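Local coordinates for 6-phosphogluconate dehydrogenase, NAD-binding (Mycolicibacterium smegmatis MC2 155, PDB 6SMT), which reduces imines to amines as an S-enantioselective imine reductase that binds NADPH at a Rossmann-type domain, at residues 97-102 against 124-129; 102-107 against 172-177; 141-146 against 163-168; 194-199 against 258-263. One frame throughout, in Å; residues are numbered along the deposited sequence.

Contact 1 (97-102 against 124-129); sequences IGLSSD and GAIMTP. With NDP (NADPH dihydro-nicotinamide-adenine-dinucleotide phosphate), chain L; 2EH ((2S)-2-ethylhexan-1-ol), chain N.
Gly98 and Gly124 face each other where strand 95-98 ends beside Gly124 of the parallel strand 120-126, the two being the outer members of a beta-alpha-beta crossover whose loops receive the cofactor. One backbone hydrogen bond joins the segments: Gly124 N donates to Gly98 O at 2.7 Å, almost in line with the carbonyl (C=O...N 171°) although the N-H itself is bent. Beyond Gly98 the chain leaves the sheet, while strand 120-126 continues to Ile126.

The apolar contact belongs to Leu99. Its CD2 lies over bare backbone, 3.7 Å from Gly124 CA, where no side chain intervenes, while its CB meets the end of Ile126, CD1, at 4.2 Å. Ile126 CG1 lies beside its own backbone N (chi1 -55°), which carries CD1 to the leucine and leaves CB and CG2 against the nicotinamide.

A water links the two backbones: Ile126 N donates to it at 3.0 Å, and it returns a weak bond to Leu99 O, which Asn73 ND2 also holds. Ser100 OG is taken up by Val74 N and Val72 O.

Cofactor contacts come from both segments. Ser101 N donates a hydrogen bond to O3D of the nicotinamide ribose at 2.9 Å; Ile126 O comes within 3.2 Å of C5N and Thr128 O within 3.5 Å of C4N, the hydride-bearing carbon. Carbonyl oxygens here would probably favour the positive charge that the ring gains as hydride leaves.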
loop_
_atom_site.group_PDB
_atom_site.type_symbol
_atom_site.label_atom_id
_atom_site.label_comp_id
_atom_site.label_asym_id
_atom_site.label_seq_id
_atom_site.Cartn_x
_atom_site.Cartn_y
_atom_site.Cartn_z
ATOM N N ILE B 97 -1.292 24.901 18.185
ATOM C CA ILE B 97 -1.586 23.563 17.644
ATOM C C ILE B 97 -0.317 23.056 17.005
ATOM O O ILE B 97 0.195 23.628 16.023
ATOM C CB ILE B 97 -2.759 23.573 16.659
ATOM C CG1 ILE B 97 -3.990 24.149 17.354
ATOM C CG2 ILE B 97 -2.990 22.192 16.107
ATOM C CD1 ILE B 97 -5.246 24.143 16.478
ATOM N N GLY B 98 0.167 21.914 17.471
ATOM C CA GLY B 98 1.304 21.246 16.869
ATOM C C GLY B 98 0.804 20.494 15.663
ATOM O O GLY B 98 -0.159 19.743 15.787
ATOM N N LEU B 99 1.416 20.696 14.527
ATOM C CA LEU B 99 1.104 19.963 13.279
ATOM C C LEU B 99 2.400 19.409 12.750
ATOM O O LEU B 99 2.673 19.482 11.528
ATOM C CB LEU B 99 0.393 20.895 12.262
ATOM C CG LEU B 99 -0.954 21.376 12.690
ATOM C CD1 LEU B 99 -1.460 22.390 11.644
ATOM C CD2 LEU B 99 -1.964 20.272 12.865
ATOM N N SER B 100 3.232 18.817 13.557
ATOM C CA SER B 100 4.560 18.323 13.202
ATOM C C SER B 100 4.653 16.861 13.599
ATOM O O SER B 100 4.462 16.541 14.803
ATOM C CB SER B 100 5.644 19.157 13.918
ATOM O OG SER B 100 5.486 20.560 13.566
ATOM N N SER B 101 4.900 15.954 12.674
ATOM C CA SER B 101 4.739 14.519 12.969
ATOM C C SER B 101 5.788 14.010 13.954
ATOM O O SER B 101 6.994 14.206 13.682
ATOM C CB SER B 101 4.777 13.778 11.611
ATOM O OG SER B 101 4.506 12.387 11.850
ATOM N N ASP B 102 5.384 13.394 15.037
ATOM C CA ASP B 102 6.278 12.808 16.026
ATOM C C ASP B 102 5.443 11.887 16.919
ATOM O O ASP B 102 4.257 11.634 16.633
ATOM C CB ASP B 102 6.995 13.909 16.843
ATOM C CG ASP B 102 8.402 13.590 17.299
ATOM O OD1 ASP B 102 8.651 12.402 17.689
ATOM O OD2 ASP B 102 9.274 14.520 17.300
ATOM N N GLY B 124 -2.131 17.955 16.418
ATOM C CA GLY B 124 -2.787 17.560 15.179
ATOM C C GLY B 124 -1.845 16.835 14.243
ATOM O O GLY B 124 -0.641 16.881 14.418
ATOM N N ALA B 125 -2.420 16.036 13.374
ATOM C CA ALA B 125 -1.691 15.245 12.393
ATOM C C ALA B 125 -2.401 15.403 11.055
ATOM O O ALA B 125 -3.590 15.045 10.909
ATOM C CB ALA B 125 -1.632 13.820 12.792
ATOM N N ILE B 126 -1.678 15.927 10.092
ATOM C CA ILE B 126 -2.154 16.105 8.709
ATOM C C ILE B 126 -1.893 14.833 7.919
ATOM O O ILE B 126 -0.755 14.348 7.871
ATOM C CB ILE B 126 -1.458 17.300 8.028
ATOM C CG1 ILE B 126 -1.628 18.597 8.841
ATOM C CG2 ILE B 126 -1.978 17.452 6.579
ATOM C CD1 ILE B 126 -0.633 19.630 8.435
ATOM N N MET B 127 -2.948 14.219 7.386
ATOM C CA MET B 127 -2.887 12.876 6.804
ATOM C C MET B 127 -2.986 12.888 5.287
ATOM O O MET B 127 -3.149 11.799 4.686
ATOM C CB MET B 127 -4.020 12.030 7.399
ATOM C CG MET B 127 -3.977 11.984 8.914
ATOM S SD MET B 127 -2.437 11.666 9.688
ATOM C CE MET B 127 -1.847 10.241 8.804
ATOM N N THR B 128 -2.786 14.026 4.649
ATOM C CA THR B 128 -2.926 14.158 3.192
ATOM C C THR B 128 -1.831 15.089 2.681
ATOM O O THR B 128 -1.337 15.931 3.426
ATOM C CB THR B 128 -4.353 14.611 2.850
ATOM O OG1 THR B 128 -4.637 15.829 3.599
ATOM C CG2 THR B 128 -5.397 13.582 3.228
ATOM N N PRO B 129 -1.553 15.057 1.369
ATOM C CA PRO B 129 -0.429 15.827 0.818
ATOM C C PRO B 129 -0.781 17.282 0.519
ATOM O O PRO B 129 -1.947 17.731 0.654
ATOM C CB PRO B 129 -0.116 15.056 -0.489
ATOM C CG PRO B 129 -1.378 14.456 -0.851
ATOM C CD PRO B 129 -2.013 13.986 0.445
HETATM P PA NDP L . 9.742 19.322 6.733
HETATM O O1A NDP L . 9.203 18.161 7.516
HETATM O O2A NDP L . 10.838 19.115 5.736
HETATM O O5B NDP L . 10.137 20.469 7.755
HETATM C C5B NDP L . 10.691 21.674 7.196
HETATM C C4B NDP L . 10.339 22.823 8.106
HETATM O O4B NDP L . 10.880 22.612 9.442
HETATM C C3B NDP L . 10.959 24.149 7.621
HETATM O O3B NDP L . 10.134 25.247 7.962
HETATM C C2B NDP L . 12.248 24.174 8.415
HETATM O O2B NDP L . 12.873 25.436 8.627
HETATM C C1B NDP L . 11.696 23.726 9.754
HETATM N N9A NDP L . 12.709 23.301 10.714
HETATM C C8A NDP L . 13.509 22.183 10.671
HETATM N N7A NDP L . 14.304 22.087 11.711
HETATM C C5A NDP L . 14.030 23.206 12.482
HETATM C C6A NDP L . 14.568 23.722 13.689
HETATM N N6A NDP L . 15.470 23.088 14.432
HETATM N N1A NDP L . 14.060 24.889 14.140
HETATM C C2A NDP L . 13.113 25.521 13.442
HETATM N N3A NDP L . 12.554 25.146 12.286
HETATM C C4A NDP L . 13.071 23.992 11.849
HETATM O O3 NDP L . 8.604 20.106 5.920
HETATM P PN NDP L . 7.140 19.901 5.424
HETATM O O1N NDP L . 6.578 21.230 5.177
HETATM O O2N NDP L . 7.141 18.927 4.300
HETATM O O5D NDP L . 6.376 19.154 6.624
HETATM C C5D NDP L . 6.135 19.819 7.859
HETATM C C4D NDP L . 5.457 18.817 8.761
HETATM O O4D NDP L . 4.182 18.477 8.158
HETATM C C3D NDP L . 6.206 17.499 9.002
HETATM O O3D NDP L . 6.133 17.064 10.354
HETATM C C2D NDP L . 5.467 16.529 8.098
HETATM O O2D NDP L . 5.512 15.162 8.495
HETATM C C1D NDP L . 4.055 17.054 8.088
HETATM N N1N NDP L . 3.301 16.731 6.862
HETATM C C2N NDP L . 3.806 17.055 5.631
HETATM C C3N NDP L . 3.178 16.694 4.487
HETATM C C7N NDP L . 3.709 17.023 3.149
HETATM O O7N NDP L . 3.051 16.584 2.178
HETATM N N7N NDP L . 4.791 17.763 2.981
HETATM C C4N NDP L . 1.956 15.917 4.540
HETATM C C5N NDP L . 1.430 15.654 5.864
HETATM C C6N NDP L . 2.050 16.070 6.946
HETATM P P2B NDP L . 13.809 26.002 7.423
HETATM O O1X NDP L . 14.580 27.169 8.111
HETATM O O2X NDP L . 14.758 24.869 7.043
HETATM O O3X NDP L . 12.983 26.416 6.273
HETATM C C7 2EH N . 2.925 11.828 4.624
HETATM C C8 2EH N . 0.511 12.003 3.957
HETATM C C9 2EH N . 0.067 10.870 4.867
HETATM C C12 2EH N . 3.467 12.511 1.604
HETATM C C7A 2EH N . 1.933 11.852 3.463
HETATM O O7C 2EH N . 3.509 13.053 5.071
HETATM C CBA 2EH N . 2.231 12.819 2.346
HETATM C CCA 2EH N . 3.479 12.972 0.202
HETATM C CCB 2EH N . 4.521 12.183 -0.585
HETATM O O HOH W 1 1.079 17.119 10.301
#

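Contact 2 (102-107 against 172-177); sequences DTPDRA and AAAFDM
The puckered ring of Pro104 meets helix 171-199 through its CG and CD atoms: CG lies 3.7 Å from Ala174 N, and CD lies 4.0 Å from both Ala173 CB and Met177 CG. The carboxylate of Asp102 is the flat group on this side and points away from helix 171-199: OD1 accepts from Thr103 N at 2.8 Å through its anti lone pair, and OD2 accepts from His77 N.

Ala173 CB sits at the centre of the packing, 3.5 Å from Asp102 O and close to Pro104 N as well. Bends at chi2 and chi3 fold the Met177 chain round so that CG runs past the proline while CE comes up to Asp102 O at 3.4 Å. That same oxygen has a water 2.8 Å away, which lies 2.7 Å from Asp176 OD2.

Thr103 is the N-cap of helix 104-116, its OG1 accepting from Arg106 N at 3.2 Å, which fixes the turn that presents Pro104. A proline ring, alanine methyls and a folded methionine let the start of a Rossmann-domain helix lie closely against the long helix of the C-terminal domain, with the water probably shared among several acceptors and Ser101 OG also holding Asp176 OD2.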
loop_
_atom_site.group_PDB
_atom_site.type_symbol
_atom_site.label_atom_id
_atom_site.label_comp_id
_atom_site.label_asym_id
_atom_site.label_seq_id
_atom_site.Cartn_x
_atom_site.Cartn_y
_atom_site.Cartn_z
ATOM N N ASP B 102 5.384 13.394 15.037
ATOM C CA ASP B 102 6.278 12.808 16.026
ATOM C C ASP B 102 5.443 11.887 16.919
ATOM O O ASP B 102 4.257 11.634 16.633
ATOM C CB ASP B 102 6.995 13.909 16.843
ATOM C CG ASP B 102 8.402 13.590 17.299
ATOM O OD1 ASP B 102 8.651 12.402 17.689
ATOM O OD2 ASP B 102 9.274 14.520 17.300
ATOM N N THR B 103 6.096 11.299 17.958
ATOM C CA THR B 103 5.442 10.248 18.747
ATOM C C THR B 103 4.419 10.807 19.720
ATOM O O THR B 103 4.369 12.003 20.051
ATOM C CB THR B 103 6.471 9.484 19.538
ATOM O OG1 THR B 103 7.009 10.387 20.522
ATOM C CG2 THR B 103 7.551 8.959 18.641
ATOM N N PRO B 104 3.499 9.948 20.188
ATOM C CA PRO B 104 2.553 10.367 21.195
ATOM C C PRO B 104 3.196 11.015 22.430
ATOM O O PRO B 104 2.692 11.999 22.929
ATOM C CB PRO B 104 1.802 9.061 21.514
ATOM C CG PRO B 104 1.897 8.303 20.211
ATOM C CD PRO B 104 3.231 8.616 19.620
ATOM N N ASP B 105 4.318 10.430 22.893
ATOM C CA ASP B 105 4.898 11.042 24.092
ATOM C C ASP B 105 5.469 12.414 23.752
ATOM O O ASP B 105 5.472 13.250 24.682
ATOM C CB ASP B 105 5.984 10.149 24.678
ATOM C CG ASP B 105 5.406 9.076 25.600
ATOM O OD1 ASP B 105 4.200 9.132 26.048
ATOM O OD2 ASP B 105 6.166 8.178 25.938
ATOM N N ARG B 106 5.955 12.710 22.531
ATOM C CA ARG B 106 6.424 14.055 22.186
ATOM C C ARG B 106 5.222 15.012 22.136
ATOM O O ARG B 106 5.361 16.166 22.474
ATOM C CB ARG B 106 7.245 14.073 20.919
ATOM C CG ARG B 106 8.574 13.346 21.096
ATOM C CD ARG B 106 9.448 13.782 22.257
ATOM N NE ARG B 106 9.830 15.150 22.070
ATOM C CZ ARG B 106 10.964 15.595 21.546
ATOM N NH1 ARG B 106 11.854 14.713 21.178
ATOM N NH2 ARG B 106 11.170 16.883 21.294
ATOM N N ALA B 107 4.074 14.592 21.665
ATOM C CA ALA B 107 2.896 15.471 21.655
ATOM C C ALA B 107 2.500 15.842 23.085
ATOM O O ALA B 107 2.194 16.998 23.349
ATOM C CB ALA B 107 1.804 14.773 20.949
ATOM N N ALA B 172 -3.797 11.823 18.589
ATOM C CA ALA B 172 -3.673 12.031 17.136
ATOM C C ALA B 172 -2.369 11.466 16.633
ATOM O O ALA B 172 -2.316 10.869 15.559
ATOM C CB ALA B 172 -3.861 13.495 16.845
ATOM N N ALA B 173 -1.312 11.634 17.427
ATOM C CA ALA B 173 -0.022 11.044 17.062
ATOM C C ALA B 173 -0.096 9.540 17.016
ATOM O O ALA B 173 0.634 8.957 16.225
ATOM C CB ALA B 173 1.069 11.553 18.003
ATOM N N ALA B 174 -0.871 8.910 17.896
ATOM C CA ALA B 174 -1.001 7.471 17.848
ATOM C C ALA B 174 -1.652 7.044 16.553
ATOM O O ALA B 174 -1.193 6.037 15.921
ATOM C CB ALA B 174 -1.781 6.965 19.016
ATOM N N PHE B 175 -2.728 7.712 16.114
ATOM C CA PHE B 175 -3.233 7.406 14.786
ATOM C C PHE B 175 -2.165 7.663 13.731
ATOM O O PHE B 175 -2.031 6.879 12.763
ATOM C CB PHE B 175 -4.456 8.295 14.473
ATOM C CG PHE B 175 -5.756 7.848 15.097
ATOM C CD1 PHE B 175 -6.085 8.088 16.426
ATOM C CD2 PHE B 175 -6.695 7.193 14.337
ATOM C CE1 PHE B 175 -7.278 7.627 16.978
ATOM C CE2 PHE B 175 -7.870 6.707 14.915
ATOM C CZ PHE B 175 -8.191 7.000 16.179
ATOM N N ASP B 176 -1.456 8.775 13.806
ATOM C CA ASP B 176 -0.426 9.117 12.791
ATOM C C ASP B 176 0.566 7.976 12.708
ATOM O O ASP B 176 1.035 7.626 11.598
ATOM C CB ASP B 176 0.233 10.442 13.191
ATOM C CG ASP B 176 0.947 11.211 12.084
ATOM O OD1 ASP B 176 0.482 11.122 10.915
ATOM O OD2 ASP B 176 1.857 12.042 12.445
ATOM N N MET B 177 1.031 7.459 13.841
ATOM C CA MET B 177 2.054 6.389 13.788
ATOM C C MET B 177 1.521 5.192 13.014
ATOM O O MET B 177 2.258 4.580 12.212
ATOM C CB MET B 177 2.462 5.888 15.173
ATOM C CG MET B 177 3.204 6.894 16.057
ATOM S SD MET B 177 4.740 7.614 15.458
ATOM C CE MET B 177 4.144 9.019 14.513
HETATM O O HOH W 2 2.250 12.660 15.056
#

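Contact 3 (141-146 against 163-168); sequences LFAGPQ and TWVGED
Phe142 pairs with Trp164, and Leu141 with Thr163, where strands 139-143 and 161-164 run parallel as the last beta-alpha-beta unit of the sheet. Phe142 satisfies both its backbone groups here: its N donates to Thr163 O at 2.8 Å in the carbonyl plane, and its O accepts from Val165 N at 2.8 Å in a nearly straight bond. Further on, Gly144 N reaches Gly166 O at 2.9 Å.

Side chains add further bonds beyond the paired residues. The indole NE1 of Trp164 donates to Gly144 O at 2.9 Å; the oxygen lies in the ring plane, but the nitrogen stands 36° out of the carbonyl plane. Gln146 N, at the start of helix 146-156, donates to Glu167 OE2 at 2.9 Å, meeting the carboxylate from above its plane, and the bend at chi2 (-81°) brings that carboxylate round. Asp168 forms a salt bridge with Arg108 through OD2 and accepts from Gly170 N with OD1.

The two indole faces are occupied differently, Gly166 N over one and Gln146 over the other, its amide stacked 10° from the ring plane and CG 4.0 Å from the centroid of the six-membered ring in a CH-pi contact. Gln146 OE1 and Glu167 OE2 are bridged by a water that donates to both, at 2.9 and 2.7 Å respectively.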
loop_
_atom_site.group_PDB
_atom_site.type_symbol
_atom_site.label_atom_id
_atom_site.label_comp_id
_atom_site.label_asym_id
_atom_site.label_seq_id
_atom_site.Cartn_x
_atom_site.Cartn_y
_atom_site.Cartn_z
ATOM N N LEU B 141 -6.273 15.231 11.828
ATOM C CA LEU B 141 -6.728 14.642 13.104
ATOM C C LEU B 141 -6.263 15.531 14.249
ATOM O O LEU B 141 -5.126 16.095 14.194
ATOM C CB LEU B 141 -6.125 13.241 13.300
ATOM C CG LEU B 141 -6.209 12.348 12.111
ATOM C CD1 LEU B 141 -5.639 10.988 12.486
ATOM C CD2 LEU B 141 -7.602 12.182 11.646
ATOM N N PHE B 142 -7.042 15.602 15.331
ATOM C CA PHE B 142 -6.696 16.474 16.464
ATOM C C PHE B 142 -6.982 15.738 17.738
ATOM O O PHE B 142 -7.879 14.937 17.854
ATOM C CB PHE B 142 -7.560 17.752 16.475
ATOM C CG PHE B 142 -7.332 18.651 15.289
ATOM C CD1 PHE B 142 -8.024 18.412 14.120
ATOM C CD2 PHE B 142 -6.458 19.706 15.337
ATOM C CE1 PHE B 142 -7.791 19.163 12.990
ATOM C CE2 PHE B 142 -6.265 20.503 14.205
ATOM C CZ PHE B 142 -6.952 20.234 13.065
ATOM N N ALA B 143 -6.202 16.108 18.757
ATOM C CA ALA B 143 -6.335 15.560 20.124
ATOM C C ALA B 143 -6.048 16.645 21.166
ATOM O O ALA B 143 -5.217 17.529 20.951
ATOM C CB ALA B 143 -5.436 14.363 20.348
ATOM N N GLY B 144 -6.754 16.547 22.286
ATOM C CA GLY B 144 -6.678 17.525 23.370
ATOM C C GLY B 144 -8.075 17.930 23.793
ATOM O O GLY B 144 -9.043 17.258 23.428
ATOM N N PRO B 145 -8.192 18.992 24.587
ATOM C CA PRO B 145 -9.533 19.290 25.122
ATOM C C PRO B 145 -10.581 19.513 24.050
ATOM O O PRO B 145 -10.366 20.312 23.166
ATOM C CB PRO B 145 -9.234 20.563 25.902
ATOM C CG PRO B 145 -7.822 20.412 26.331
ATOM C CD PRO B 145 -7.109 19.771 25.148
ATOM N N GLN B 146 -11.721 18.838 24.154
ATOM C CA GLN B 146 -12.805 18.925 23.153
ATOM C C GLN B 146 -13.278 20.340 22.983
ATOM O O GLN B 146 -13.414 20.815 21.849
ATOM C CB GLN B 146 -13.975 17.998 23.443
ATOM C CG GLN B 146 -14.907 17.890 22.244
ATOM C CD GLN B 146 -16.001 16.857 22.459
ATOM O OE1 GLN B 146 -16.140 16.304 23.570
ATOM N NE2 GLN B 146 -16.799 16.636 21.423
ATOM N N THR B 163 -11.023 15.690 12.206
ATOM C CA THR B 163 -11.503 14.642 13.119
ATOM C C THR B 163 -10.860 14.836 14.479
ATOM O O THR B 163 -9.618 14.818 14.514
ATOM C CB THR B 163 -11.167 13.200 12.670
ATOM O OG1 THR B 163 -11.656 13.020 11.335
ATOM C CG2 THR B 163 -11.825 12.171 13.574
ATOM N N TRP B 164 -11.666 15.014 15.524
ATOM C CA TRP B 164 -11.172 15.015 16.907
ATOM C C TRP B 164 -11.200 13.597 17.401
ATOM O O TRP B 164 -12.271 12.941 17.404
ATOM C CB TRP B 164 -11.963 16.024 17.741
ATOM C CG TRP B 164 -11.566 16.010 19.186
ATOM C CD1 TRP B 164 -10.560 16.744 19.705
ATOM C CD2 TRP B 164 -12.197 15.315 20.265
ATOM N NE1 TRP B 164 -10.500 16.560 21.052
ATOM C CE2 TRP B 164 -11.513 15.693 21.430
ATOM C CE3 TRP B 164 -13.268 14.430 20.334
ATOM C CZ2 TRP B 164 -11.879 15.226 22.698
ATOM C CZ3 TRP B 164 -13.581 13.902 21.579
ATOM C CH2 TRP B 164 -12.867 14.273 22.723
ATOM N N VAL B 165 -10.033 13.097 17.871
ATOM C CA VAL B 165 -9.922 11.665 18.241
ATOM C C VAL B 165 -9.864 11.453 19.732
ATOM O O VAL B 165 -9.773 10.286 20.163
ATOM C CB VAL B 165 -8.743 10.982 17.500
ATOM C CG1 VAL B 165 -8.950 11.073 16.016
ATOM C CG2 VAL B 165 -7.395 11.560 17.892
ATOM N N GLY B 166 -9.892 12.473 20.559
ATOM C CA GLY B 166 -9.953 12.282 22.000
ATOM C C GLY B 166 -9.165 13.272 22.810
ATOM O O GLY B 166 -8.453 14.142 22.278
ATOM N N GLU B 167 -9.324 13.179 24.123
ATOM C CA GLU B 167 -8.817 14.159 25.031
ATOM C C GLU B 167 -7.318 13.963 25.282
ATOM O O GLU B 167 -6.617 14.956 25.596
ATOM C CB GLU B 167 -9.520 14.030 26.406
ATOM C CG GLU B 167 -10.976 14.483 26.391
ATOM C CD GLU B 167 -11.087 15.997 26.506
ATOM O OE1 GLU B 167 -10.245 16.583 27.225
ATOM O OE2 GLU B 167 -12.039 16.575 25.958
ATOM N N ASP B 168 -6.825 12.748 25.161
ATOM C CA ASP B 168 -5.381 12.539 25.410
ATOM C C ASP B 168 -4.561 13.239 24.327
ATOM O O ASP B 168 -4.725 12.898 23.142
ATOM C CB ASP B 168 -5.081 11.048 25.425
ATOM C CG ASP B 168 -3.638 10.595 25.290
ATOM O OD1 ASP B 168 -2.713 11.349 25.484
ATOM O OD2 ASP B 168 -3.414 9.390 24.848
HETATM O O HOH W 3 -14.559 15.563 25.833
#

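Contact 4 (194-199 against 258-263); sequences LMVARA and AGVDAG
Ala199 and Ala258 meet methyl to methyl, CB to CB at 3.5 Å, closer than ordinary van der Waals contact. Against the preceding turn of helix 171-199 lies Val260 of the loop: its CG2 is set against Met195 CB at 4.1 Å and against Val196 CG2 at 4.2 Å, the two valines crossing at a slant. Val196 uses its other methyl too, CG1 lying 4.3 Å from Ala258 CB, so that its branches divide between the two loop residues. In Val260, CG1 is anti to the backbone N (chi1 -174°), which leaves CG2 beside that nitrogen and aimed at the helix.

Behind this apolar shell stands the turn that sets it. Helix 241-257 ends in a Schellman motif with Gly259 at positive phi, turning the chain there so that Ala258 and Val260 can both face the same helix. Val260 O is tied back to Ser255 OG. An Asx turn follows, Asp261 OD2 accepting from Gly263 N at 3.0 Å where helix 263-280 begins, the nitrogen standing well above the carboxylate plane.

Farther out the second subunit takes part. Its Tyr271 OH is hydrogen-bonded to Asp261 OD2, its Met292 packs on Val260 and its Thr293 on Met195, while the backbone of Gly259 and Asp261 bonds to it. On the helix side, Arg198 forms a salt bridge with Glu203. The join between the two segments is thus made of van der Waals contact between alkyl groups, and directional bonding is left to the turn and to the dimer around it.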
loop_
_atom_site.group_PDB
_atom_site.type_symbol
_atom_site.label_atom_id
_atom_site.label_comp_id
_atom_site.label_asym_id
_atom_site.label_seq_id
_atom_site.Cartn_x
_atom_site.Cartn_y
_atom_site.Cartn_z
ATOM N N LEU B 194 8.446 -0.334 -9.094
ATOM C CA LEU B 194 8.881 0.376 -10.309
ATOM C C LEU B 194 10.272 -0.099 -10.717
ATOM O O LEU B 194 10.503 -0.232 -11.934
ATOM C CB LEU B 194 8.895 1.890 -10.106
ATOM C CG LEU B 194 7.573 2.585 -9.964
ATOM C CD1 LEU B 194 7.764 4.082 -9.953
ATOM C CD2 LEU B 194 6.574 2.185 -11.034
ATOM N N MET B 195 11.199 -0.291 -9.769
ATOM C CA MET B 195 12.583 -0.640 -10.145
ATOM C C MET B 195 12.585 -2.045 -10.729
ATOM O O MET B 195 13.336 -2.311 -11.722
ATOM C CB MET B 195 13.486 -0.563 -8.916
ATOM C CG MET B 195 13.618 0.768 -8.402
ATOM S SD MET B 195 14.592 1.816 -9.461
ATOM C CE MET B 195 16.147 1.186 -8.811
ATOM N N VAL B 196 11.839 -2.988 -10.172
ATOM C CA VAL B 196 11.845 -4.383 -10.679
ATOM C C VAL B 196 11.129 -4.381 -12.027
ATOM O O VAL B 196 11.621 -5.060 -12.967
ATOM C CB VAL B 196 11.191 -5.339 -9.706
ATOM C CG1 VAL B 196 11.109 -6.725 -10.335
ATOM C CG2 VAL B 196 11.985 -5.381 -8.410
ATOM N N ALA B 197 10.069 -3.648 -12.216
ATOM C CA ALA B 197 9.352 -3.552 -13.511
ATOM C C ALA B 197 10.333 -2.983 -14.535
ATOM O O ALA B 197 10.368 -3.560 -15.695
ATOM C CB ALA B 197 8.111 -2.725 -13.348
ATOM N N ARG B 198 11.081 -1.948 -14.211
ATOM C CA ARG B 198 11.961 -1.303 -15.217
ATOM C C ARG B 198 13.014 -2.288 -15.674
ATOM O O ARG B 198 13.305 -2.347 -16.929
ATOM C CB ARG B 198 12.585 -0.023 -14.670
ATOM C CG ARG B 198 13.571 0.634 -15.597
ATOM C CD ARG B 198 13.802 2.026 -15.036
ATOM N NE ARG B 198 13.062 3.017 -15.764
ATOM C CZ ARG B 198 13.217 4.327 -15.567
ATOM N NH1 ARG B 198 13.997 4.751 -14.592
ATOM N NH2 ARG B 198 12.704 5.157 -16.423
ATOM N N ALA B 199 13.532 -3.069 -14.748
ATOM C CA ALA B 199 14.551 -4.060 -15.098
ATOM C C ALA B 199 13.959 -5.100 -16.050
ATOM O O ALA B 199 14.745 -5.776 -16.803
ATOM C CB ALA B 199 15.121 -4.704 -13.874
ATOM N N ALA B 258 16.749 -8.663 -10.784
ATOM C CA ALA B 258 16.721 -7.284 -11.290
ATOM C C ALA B 258 17.813 -6.396 -10.684
ATOM O O ALA B 258 17.940 -5.231 -11.043
ATOM C CB ALA B 258 15.334 -6.693 -11.054
ATOM N N GLY B 259 18.592 -6.883 -9.736
ATOM C CA GLY B 259 19.640 -6.104 -9.090
ATOM C C GLY B 259 19.032 -5.150 -8.065
ATOM O O GLY B 259 19.641 -4.095 -7.779
ATOM N N VAL B 260 17.918 -5.563 -7.446
ATOM C CA VAL B 260 17.255 -4.685 -6.452
ATOM C C VAL B 260 17.172 -5.380 -5.081
ATOM O O VAL B 260 16.835 -6.578 -5.033
ATOM C CB VAL B 260 15.835 -4.347 -6.942
ATOM C CG1 VAL B 260 15.166 -3.349 -6.058
ATOM C CG2 VAL B 260 15.841 -3.832 -8.395
ATOM N N ASP B 261 17.541 -4.663 -4.043
ATOM C CA ASP B 261 17.455 -5.182 -2.678
ATOM C C ASP B 261 15.996 -5.584 -2.364
ATOM O O ASP B 261 15.109 -4.860 -2.803
ATOM C CB ASP B 261 17.915 -4.129 -1.701
ATOM C CG ASP B 261 17.951 -4.607 -0.275
ATOM O OD1 ASP B 261 18.873 -5.419 0.018
ATOM O OD2 ASP B 261 17.059 -4.305 0.497
ATOM N N ALA B 262 15.783 -6.669 -1.669
ATOM C CA ALA B 262 14.418 -7.160 -1.365
ATOM C C ALA B 262 14.160 -7.098 0.146
ATOM O O ALA B 262 13.429 -7.902 0.650
ATOM C CB ALA B 262 14.293 -8.561 -1.889
ATOM N N GLY B 263 14.718 -6.126 0.858
ATOM C CA GLY B 263 14.550 -6.036 2.293
ATOM C C GLY B 263 13.104 -6.047 2.798
ATOM O O GLY B 263 12.834 -6.680 3.804
#

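Going from the N terminus, contact 1 closes first, bringing 124-129 back to 97-102 around helix 104-116. Contact 2 opens at Asp102, which it shares with contact 1, and closes only at 172-177, so the two cross; Ser101 OG to Asp176 OD2, 2.7 Å, joins them. Within the long loop of contact 2, contact 3 is nested, adding the edge strand to the sheet that contact 1 also reaches; Ala125 N and Leu141 O connect neighbouring strands. Contact 4 follows in series: helix 171-199, gripped near its start by contact 2, carries the chain to a centre about 33 Å away, where 194-199 meets 258-263 within the C-terminal helical domain.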